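Local atomic coordinates of pesticidal crystal protein Cry2Aa (Bacillus thuringiensis serovar kurstaki, PDB entry 1I5P), a protein that kills dipteran and lepidopteran larvae by binding to their midgut epithelial cells and promoting colloid-osmotic lysis. Residues A[44-49]-A[241-246]; A[273-278]-A[419-424]. One frame throughout, in Å; residues are numbered along the deposited sequence.

Contact 1: residues A[44-49]-A[241-246]; sequences TDHSLY and MLEFRT
A chi1 of 177° turns the His-46 ring away from its own backbone N and toward Glu-243, whose CG lies beside its own backbone N and whose chain bends at chi2 (-141°) to bring the carboxylate round to the ring. His-46 NE2 donates to Glu-243 OE2 over 2.7 Å, a nearly straight bond of 161°. OE2 accepts through its syn lone pair at the edge of the imidazole, near the ring plane, and the ring and carboxylate planes are themselves nearly coplanar. A carboxylate this near would probably favour a second proton on the ring. The histidine belongs to the loop between helices 31-44 and 53-65, the glutamate to helix 238-259 of the helical, N-terminal domain of this delta-endotoxin. Leu-48 supplies the apolar half. Its CG lies 3.7 Å from Glu-243 CD, while its CD2 reaches the helix backbone, 3.3 Å from Glu-243 O, and packs against Glu-243 CB. The same methyl presses on Thr-246 one turn further on, CD2 to CG2 being a tight 3.5 Å. At the loop's start, Asp-45 forms a salt bridge with Arg-375, beyond the helical bundle.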
ATOM      1  N   THR A  44      18.408  -9.686   6.415  1.00 14.52           N
ATOM      2  CA  THR A  44      17.949 -10.270   7.672  1.00 12.77           C
ATOM      3  C   THR A  44      16.468 -10.588   7.820  1.00 14.72           C
ATOM      4  O   THR A  44      16.091 -11.376   8.688  1.00 13.24           O
ATOM      5  CB  THR A  44      18.296  -9.339   8.840  1.00 15.47           C
ATOM      6  OG1 THR A  44      17.415  -8.208   8.802  1.00 12.89           O
ATOM      7  CG2 THR A  44      19.737  -8.845   8.731  1.00 14.35           C
ATOM      8  N   ASP A  45      15.619  -9.975   7.009  1.00 15.51           N
ATOM      9  CA  ASP A  45      14.199 -10.219   7.170  1.00 16.94           C
ATOM     10  C   ASP A  45      13.541 -11.103   6.141  1.00 17.95           C
ATOM     11  O   ASP A  45      14.164 -11.556   5.178  1.00 16.96           O
ATOM     12  CB  ASP A  45      13.450  -8.892   7.256  1.00 18.57           C
ATOM     13  CG  ASP A  45      13.804  -8.110   8.505  1.00 22.93           C
ATOM     14  OD1 ASP A  45      14.004  -8.743   9.560  1.00 25.73           O
ATOM     15  OD2 ASP A  45      13.876  -6.868   8.432  1.00 24.58           O
ATOM     16  N   HIS A  46      12.263 -11.362   6.380  1.00 16.70           N
ATOM     17  CA  HIS A  46      11.489 -12.187   5.492  1.00 17.00           C
ATOM     18  C   HIS A  46      11.096 -11.372   4.276  1.00 16.68           C
ATOM     19  O   HIS A  46      10.091 -10.666   4.287  1.00 17.12           O
ATOM     20  CB  HIS A  46      10.234 -12.706   6.200  1.00 15.92           C
ATOM     21  CG  HIS A  46       9.335 -13.510   5.315  1.00 14.60           C
ATOM     22  ND1 HIS A  46       9.784 -14.578   4.569  1.00 12.69           N
ATOM     23  CD2 HIS A  46       8.012 -13.394   5.046  1.00 15.17           C
ATOM     24  CE1 HIS A  46       8.780 -15.083   3.876  1.00 14.78           C
ATOM     25  NE2 HIS A  46       7.693 -14.382   4.146  1.00 13.36           N
ATOM     26  N   SER A  47      11.922 -11.437   3.239  1.00 16.37           N
ATOM     27  CA  SER A  47      11.613 -10.750   2.002  1.00 18.84           C
ATOM     28  C   SER A  47      10.798 -11.824   1.308  1.00 20.62           C
ATOM     29  O   SER A  47      10.862 -12.985   1.692  1.00 26.60           O
ATOM     30  CB  SER A  47      12.886 -10.456   1.206  1.00 16.48           C
ATOM     31  OG  SER A  47      13.491 -11.657   0.747  1.00 15.39           O
ATOM     32  N   LEU A  48      10.011 -11.478   0.311  1.00 23.15           N
ATOM     33  CA  LEU A  48       9.241 -12.533  -0.348  1.00 23.25           C
ATOM     34  C   LEU A  48       9.967 -12.837  -1.639  1.00 17.85           C
ATOM     35  O   LEU A  48       9.336 -13.070  -2.657  1.00 16.21           O
ATOM     36  CB  LEU A  48       7.828 -12.042  -0.655  1.00 22.93           C
ATOM     37  CG  LEU A  48       6.827 -12.006   0.492  1.00 24.49           C
ATOM     38  CD1 LEU A  48       7.308 -11.076   1.608  1.00 21.43           C
ATOM     39  CD2 LEU A  48       5.492 -11.556  -0.073  1.00 22.53           C
ATOM     40  N   TYR A  49      11.296 -12.833  -1.570  1.00 16.98           N
ATOM     41  CA  TYR A  49      12.151 -13.025  -2.736  1.00 15.89           C
ATOM     42  C   TYR A  49      12.040 -11.713  -3.502  1.00 14.64           C
ATOM     43  O   TYR A  49      12.386 -11.612  -4.676  1.00 13.23           O
ATOM     44  CB  TYR A  49      11.691 -14.211  -3.596  1.00 15.09           C
ATOM     45  CG  TYR A  49      12.284 -15.525  -3.138  1.00 16.40           C
ATOM     46  CD1 TYR A  49      11.611 -16.339  -2.229  1.00 19.04           C
ATOM     47  CD2 TYR A  49      13.558 -15.911  -3.548  1.00 17.34           C
ATOM     48  CE1 TYR A  49      12.196 -17.504  -1.734  1.00 22.53           C
ATOM     49  CE2 TYR A  49      14.154 -17.070  -3.056  1.00 21.37           C
ATOM     50  CZ  TYR A  49      13.474 -17.859  -2.151  1.00 22.68           C
ATOM     51  OH  TYR A  49      14.085 -18.988  -1.648  1.00 23.69           O
ATOM     52  N   MET A 241      -1.659 -16.586  -0.676  1.00 11.37           N
ATOM     53  CA  MET A 241      -2.463 -15.622  -1.411  1.00 12.10           C
ATOM     54  C   MET A 241      -1.982 -14.210  -1.087  1.00 11.23           C
ATOM     55  O   MET A 241      -1.795 -13.389  -1.982  1.00 11.78           O
ATOM     56  CB  MET A 241      -3.943 -15.762  -1.046  1.00 11.34           C
ATOM     57  CG  MET A 241      -4.819 -14.682  -1.657  1.00 12.24           C
ATOM     58  SD  MET A 241      -6.557 -14.979  -1.386  1.00 16.72           S
ATOM     59  CE  MET A 241      -6.920 -16.015  -2.785  1.00 15.36           C
ATOM     60  N   LEU A 242      -1.780 -13.933   0.196  1.00 11.11           N
ATOM     61  CA  LEU A 242      -1.321 -12.611   0.615  1.00 12.57           C
ATOM     62  C   LEU A 242       0.079 -12.283   0.092  1.00 13.86           C
ATOM     63  O   LEU A 242       0.343 -11.149  -0.322  1.00 15.88           O
ATOM     64  CB  LEU A 242      -1.352 -12.502   2.146  1.00  8.35           C
ATOM     65  CG  LEU A 242      -2.735 -12.693   2.768  1.00  9.06           C
ATOM     66  CD1 LEU A 242      -2.680 -12.411   4.273  1.00  9.90           C
ATOM     67  CD2 LEU A 242      -3.732 -11.756   2.084  1.00  9.51           C
ATOM     68  N   GLU A 243       0.978 -13.263   0.107  1.00 12.15           N
ATOM     69  CA  GLU A 243       2.338 -13.030  -0.375  1.00 12.36           C
ATOM     70  C   GLU A 243       2.357 -12.787  -1.879  1.00 13.40           C
ATOM     71  O   GLU A 243       3.171 -12.009  -2.381  1.00 14.23           O
ATOM     72  CB  GLU A 243       3.244 -14.215  -0.047  1.00 11.95           C
ATOM     73  CG  GLU A 243       3.449 -14.466   1.432  1.00 14.17           C
ATOM     74  CD  GLU A 243       4.874 -14.869   1.757  1.00 15.27           C
ATOM     75  OE1 GLU A 243       5.463 -15.657   0.988  1.00 17.05           O
ATOM     76  OE2 GLU A 243       5.406 -14.401   2.783  1.00 13.13           O
ATOM     77  N   PHE A 244       1.474 -13.465  -2.601  1.00 12.54           N
ATOM     78  CA  PHE A 244       1.406 -13.271  -4.035  1.00 10.86           C
ATOM     79  C   PHE A 244       1.061 -11.806  -4.276  1.00 10.32           C
ATOM     80  O   PHE A 244       1.641 -11.154  -5.139  1.00  8.80           O
ATOM     81  CB  PHE A 244       0.323 -14.158  -4.655  1.00 13.50           C
ATOM     82  CG  PHE A 244       0.149 -13.958  -6.139  1.00 13.08           C
ATOM     83  CD1 PHE A 244       1.066 -14.488  -7.040  1.00 15.92           C
ATOM     84  CD2 PHE A 244      -0.921 -13.220  -6.634  1.00 15.01           C
ATOM     85  CE1 PHE A 244       0.920 -14.293  -8.411  1.00 16.75           C
ATOM     86  CE2 PHE A 244      -1.080 -13.016  -8.006  1.00 15.73           C
ATOM     87  CZ  PHE A 244      -0.154 -13.552  -8.897  1.00 17.55           C
ATOM     88  N   ARG A 245       0.104 -11.296  -3.502  1.00  9.46           N
ATOM     89  CA  ARG A 245      -0.327  -9.906  -3.630  1.00 11.37           C
ATOM     90  C   ARG A 245       0.787  -8.952  -3.221  1.00 11.15           C
ATOM     91  O   ARG A 245       1.075  -7.981  -3.919  1.00 11.70           O
ATOM     92  CB  ARG A 245      -1.564  -9.639  -2.762  1.00 12.25           C
ATOM     93  CG  ARG A 245      -1.971  -8.166  -2.705  1.00 10.91           C
ATOM     94  CD  ARG A 245      -3.230  -7.967  -1.877  1.00 13.56           C
ATOM     95  NE  ARG A 245      -3.580  -6.555  -1.756  1.00 14.22           N
ATOM     96  CZ  ARG A 245      -2.876  -5.662  -1.064  1.00 16.76           C
ATOM     97  NH1 ARG A 245      -1.777  -6.026  -0.418  1.00 14.44           N
ATOM     98  NH2 ARG A 245      -3.271  -4.398  -1.028  1.00 15.63           N
ATOM     99  N   THR A 246       1.405  -9.236  -2.080  1.00 10.70           N
ATOM    100  CA  THR A 246       2.487  -8.405  -1.580  1.00 10.51           C
ATOM    101  C   THR A 246       3.605  -8.307  -2.599  1.00 10.80           C
ATOM    102  O   THR A 246       4.081  -7.211  -2.907  1.00 10.20           O
ATOM    103  CB  THR A 246       3.053  -8.967  -0.267  1.00 10.25           C
ATOM    104  OG1 THR A 246       2.090  -8.772   0.777  1.00  9.12           O
ATOM    105  CG2 THR A 246       4.356  -8.278   0.102  1.00  5.54           C
TER

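Contact 2: residues A[273-278]-A[419-424]; sequences ANLYAS and PDYFIR
Leu-275 lays its CD1 methyl over one face of the Tyr-421 ring, the two side chains crossing at about a right angle. CD1 stands 3.9 Å from the ring centroid and 28° off the normal, a CH-pi contact displaced toward the rim; the nearest ring atom is Tyr-421 CE2, 3.5 Å from that methyl. Leu-275 CG backs it up, 3.6 Å from the same CE2, so the branch point as well as one methyl bears on that side of the ring. Beyond the ring, the phenol is tied to the other segment through a water. Tyr-421 OH donates to the water over 2.7 Å, and the water in turn donates to Ala-273 O at 2.8 Å. The water lies in the ring plane, at the edge, so a single tyrosine is held by apolar packing on a face and by a polar bridge at its hydroxyl end. Outside this first shell, backbone hydrogen bonds tie the two chains to the strand between them: Leu-275 to His-468, and Phe-422, next to the tyrosine, to Asn-469, His-468 and Asn-469 both lying on strand 462-469. Asp-420, just before the tyrosine, makes a salt bridge with Lys-29 of the N-terminal region. Strand 462-469 thus runs between the outer strands 275-278 and 422-430, antiparallel to each, and Leu-275 and Tyr-421 meet across it. This three-stranded antiparallel sheet lies in the middle domain of the toxin, the beta-prism domain of the three-domain delta-endotoxin fold.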
ATOM      1  N   ALA A 273      -1.230   1.438  -0.600  1.00 12.79           N
ATOM      2  CA  ALA A 273      -1.961   0.200  -0.380  1.00 12.92           C
ATOM      3  C   ALA A 273      -1.360  -0.558   0.793  1.00 12.13           C
ATOM      4  O   ALA A 273      -0.179  -0.397   1.110  1.00 11.89           O
ATOM      5  CB  ALA A 273      -1.908  -0.665  -1.628  1.00 13.93           C
ATOM      6  N   ASN A 274      -2.175  -1.375   1.448  1.00 10.72           N
ATOM      7  CA  ASN A 274      -1.690  -2.172   2.566  1.00 12.12           C
ATOM      8  C   ASN A 274      -0.930  -3.375   2.045  1.00 12.39           C
ATOM      9  O   ASN A 274      -0.989  -3.699   0.862  1.00 11.00           O
ATOM     10  CB  ASN A 274      -2.852  -2.716   3.404  1.00 12.92           C
ATOM     11  CG  ASN A 274      -3.637  -1.637   4.114  1.00 16.52           C
ATOM     12  OD1 ASN A 274      -3.073  -0.703   4.677  1.00 16.75           O
ATOM     13  ND2 ASN A 274      -4.960  -1.781   4.108  1.00 14.18           N
ATOM     14  N   LEU A 275      -0.212  -4.026   2.951  1.00 13.72           N
ATOM     15  CA  LEU A 275       0.505  -5.261   2.657  1.00 12.01           C
ATOM     16  C   LEU A 275      -0.000  -6.138   3.795  1.00 12.43           C
ATOM     17  O   LEU A 275       0.140  -5.770   4.956  1.00 13.05           O
ATOM     18  CB  LEU A 275       2.026  -5.081   2.769  1.00 12.48           C
ATOM     19  CG  LEU A 275       2.728  -4.189   1.739  1.00 10.58           C
ATOM     20  CD1 LEU A 275       4.225  -4.225   1.985  1.00  9.98           C
ATOM     21  CD2 LEU A 275       2.410  -4.667   0.327  1.00  8.88           C
ATOM     22  N   TYR A 276      -0.619  -7.270   3.472  1.00 11.73           N
ATOM     23  CA  TYR A 276      -1.139  -8.156   4.509  1.00 11.66           C
ATOM     24  C   TYR A 276      -0.258  -9.368   4.696  1.00 10.99           C
ATOM     25  O   TYR A 276       0.205  -9.969   3.727  1.00  8.37           O
ATOM     26  CB  TYR A 276      -2.549  -8.639   4.172  1.00 10.13           C
ATOM     27  CG  TYR A 276      -3.483  -7.547   3.739  1.00  8.22           C
ATOM     28  CD1 TYR A 276      -3.618  -7.213   2.393  1.00  6.92           C
ATOM     29  CD2 TYR A 276      -4.231  -6.838   4.677  1.00 10.65           C
ATOM     30  CE1 TYR A 276      -4.488  -6.196   1.993  1.00  8.49           C
ATOM     31  CE2 TYR A 276      -5.093  -5.821   4.289  1.00  6.99           C
ATOM     32  CZ  TYR A 276      -5.221  -5.505   2.955  1.00  9.20           C
ATOM     33  OH  TYR A 276      -6.092  -4.501   2.594  1.00 10.52           O
ATOM     34  N   ALA A 277      -0.041  -9.728   5.953  1.00  9.94           N
ATOM     35  CA  ALA A 277       0.782 -10.875   6.277  1.00 11.61           C
ATOM     36  C   ALA A 277       0.030 -11.826   7.192  1.00 12.01           C
ATOM     37  O   ALA A 277      -0.681 -11.394   8.101  1.00 13.21           O
ATOM     38  CB  ALA A 277       2.068 -10.417   6.948  1.00 11.71           C
ATOM     39  N   SER A 278       0.171 -13.119   6.928  1.00 10.88           N
ATOM     40  CA  SER A 278      -0.449 -14.143   7.757  1.00 13.45           C
ATOM     41  C   SER A 278       0.652 -15.167   7.996  1.00 14.02           C
ATOM     42  O   SER A 278       1.677 -15.151   7.312  1.00 13.84           O
ATOM     43  CB  SER A 278      -1.668 -14.781   7.064  1.00 14.60           C
ATOM     44  OG  SER A 278      -1.297 -15.656   6.012  1.00 13.64           O
ATOM     45  N   PRO A 419      10.379  -1.993   5.558  1.00 12.67           N
ATOM     46  CA  PRO A 419      10.929  -0.662   5.845  1.00 11.83           C
ATOM     47  C   PRO A 419       9.903   0.433   5.622  1.00 12.22           C
ATOM     48  O   PRO A 419       9.196   0.420   4.614  1.00 11.92           O
ATOM     49  CB  PRO A 419      12.109  -0.561   4.874  1.00 12.30           C
ATOM     50  CG  PRO A 419      12.579  -1.978   4.808  1.00 11.08           C
ATOM     51  CD  PRO A 419      11.264  -2.720   4.629  1.00 11.92           C
ATOM     52  N   ASP A 420       9.819   1.363   6.571  1.00 10.65           N
ATOM     53  CA  ASP A 420       8.874   2.486   6.509  1.00 10.62           C
ATOM     54  C   ASP A 420       7.401   2.084   6.557  1.00 11.54           C
ATOM     55  O   ASP A 420       6.509   2.914   6.353  1.00 10.12           O
ATOM     56  CB  ASP A 420       9.145   3.337   5.267  1.00 13.15           C
ATOM     57  CG  ASP A 420      10.515   4.003   5.306  1.00 18.88           C
ATOM     58  OD1 ASP A 420      10.796   4.746   6.274  1.00 18.32           O
ATOM     59  OD2 ASP A 420      11.310   3.781   4.368  1.00 16.65           O
ATOM     60  N   TYR A 421       7.140   0.810   6.822  1.00 11.05           N
ATOM     61  CA  TYR A 421       5.764   0.345   6.942  1.00 12.29           C
ATOM     62  C   TYR A 421       5.475   0.092   8.404  1.00 10.97           C
ATOM     63  O   TYR A 421       6.309  -0.459   9.126  1.00 10.78           O
ATOM     64  CB  TYR A 421       5.530  -0.960   6.170  1.00 11.16           C
ATOM     65  CG  TYR A 421       5.298  -0.790   4.685  1.00 11.06           C
ATOM     66  CD1 TYR A 421       6.355  -0.494   3.825  1.00  8.68           C
ATOM     67  CD2 TYR A 421       4.028  -0.970   4.133  1.00 11.30           C
ATOM     68  CE1 TYR A 421       6.163  -0.385   2.460  1.00  9.18           C
ATOM     69  CE2 TYR A 421       3.823  -0.863   2.757  1.00 11.17           C
ATOM     70  CZ  TYR A 421       4.894  -0.573   1.928  1.00 10.26           C
ATOM     71  OH  TYR A 421       4.701  -0.467   0.569  1.00 14.07           O
ATOM     72  N   PHE A 422       4.296   0.508   8.843  1.00 10.24           N
ATOM     73  CA  PHE A 422       3.888   0.290  10.221  1.00  9.48           C
ATOM     74  C   PHE A 422       2.698  -0.649  10.213  1.00 10.46           C
ATOM     75  O   PHE A 422       1.942  -0.702   9.238  1.00 11.17           O
ATOM     76  CB  PHE A 422       3.465   1.604  10.894  1.00  8.36           C
ATOM     77  CG  PHE A 422       4.549   2.642  10.954  1.00 11.01           C
ATOM     78  CD1 PHE A 422       4.744   3.525   9.898  1.00  8.62           C
ATOM     79  CD2 PHE A 422       5.380   2.730  12.062  1.00  8.99           C
ATOM     80  CE1 PHE A 422       5.746   4.491   9.949  1.00 10.10           C
ATOM     81  CE2 PHE A 422       6.394   3.695  12.122  1.00 11.29           C
ATOM     82  CZ  PHE A 422       6.574   4.574  11.058  1.00  9.47           C
ATOM     83  N   ILE A 423       2.537  -1.406  11.290  1.00 11.38           N
ATOM     84  CA  ILE A 423       1.387  -2.280  11.381  1.00 13.74           C
ATOM     85  C   ILE A 423       0.283  -1.357  11.887  1.00 14.78           C
ATOM     86  O   ILE A 423       0.180  -1.101  13.084  1.00 14.11           O
ATOM     87  CB  ILE A 423       1.623  -3.428  12.379  1.00 14.83           C
ATOM     88  CG1 ILE A 423       2.679  -4.389  11.819  1.00 13.51           C
ATOM     89  CG2 ILE A 423       0.316  -4.171  12.637  1.00 12.49           C
ATOM     90  CD1 ILE A 423       3.077  -5.490  12.778  1.00 14.38           C
ATOM     91  N   ARG A 424      -0.514  -0.829  10.963  1.00 13.79           N
ATOM     92  CA  ARG A 424      -1.596   0.080  11.318  1.00 14.02           C
ATOM     93  C   ARG A 424      -2.901  -0.623  11.662  1.00 13.47           C
ATOM     94  O   ARG A 424      -3.863   0.014  12.082  1.00 13.62           O
ATOM     95  CB  ARG A 424      -1.827   1.089  10.194  1.00 11.05           C
ATOM     96  CG  ARG A 424      -0.673   2.075  10.021  1.00 13.94           C
ATOM     97  CD  ARG A 424      -0.410   2.861  11.299  1.00 13.49           C
ATOM     98  NE  ARG A 424       0.723   3.769  11.141  1.00 15.06           N
ATOM     99  CZ  ARG A 424       1.288   4.449  12.132  1.00 13.66           C
ATOM    100  NH1 ARG A 424       0.827   4.333  13.372  1.00 11.23           N
ATOM    101  NH2 ARG A 424       2.327   5.233  11.883  1.00 11.56           N
TER
HETATM  102  O   HOH W   1       2.179  -0.916  -0.267  1.00 18.65           O

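Contacts 1 and 2 have their centres about 11 Å apart and meet where helix 238-259 packs against strand 275-278. Arg-245, on the helix of contact 1, probably hydrogen-bonds through NH1 to Asn-274 O of contact 2 at 2.8 Å, and its CZ lies 3.5 Å from Tyr-276 CE1. On another side of the helix from Glu-243, its chain neighbour Leu-242 places CB 3.4 Å from Tyr-276 O, while Thr-246, which touches Leu-48, also touches Leu-275, the residue that covers the Tyr-421 ring. Segment 241-246 therefore lies between the N-terminal loop and the middle-domain sheet, and together the contacts trace part of the interface between helical and beta-prism domains.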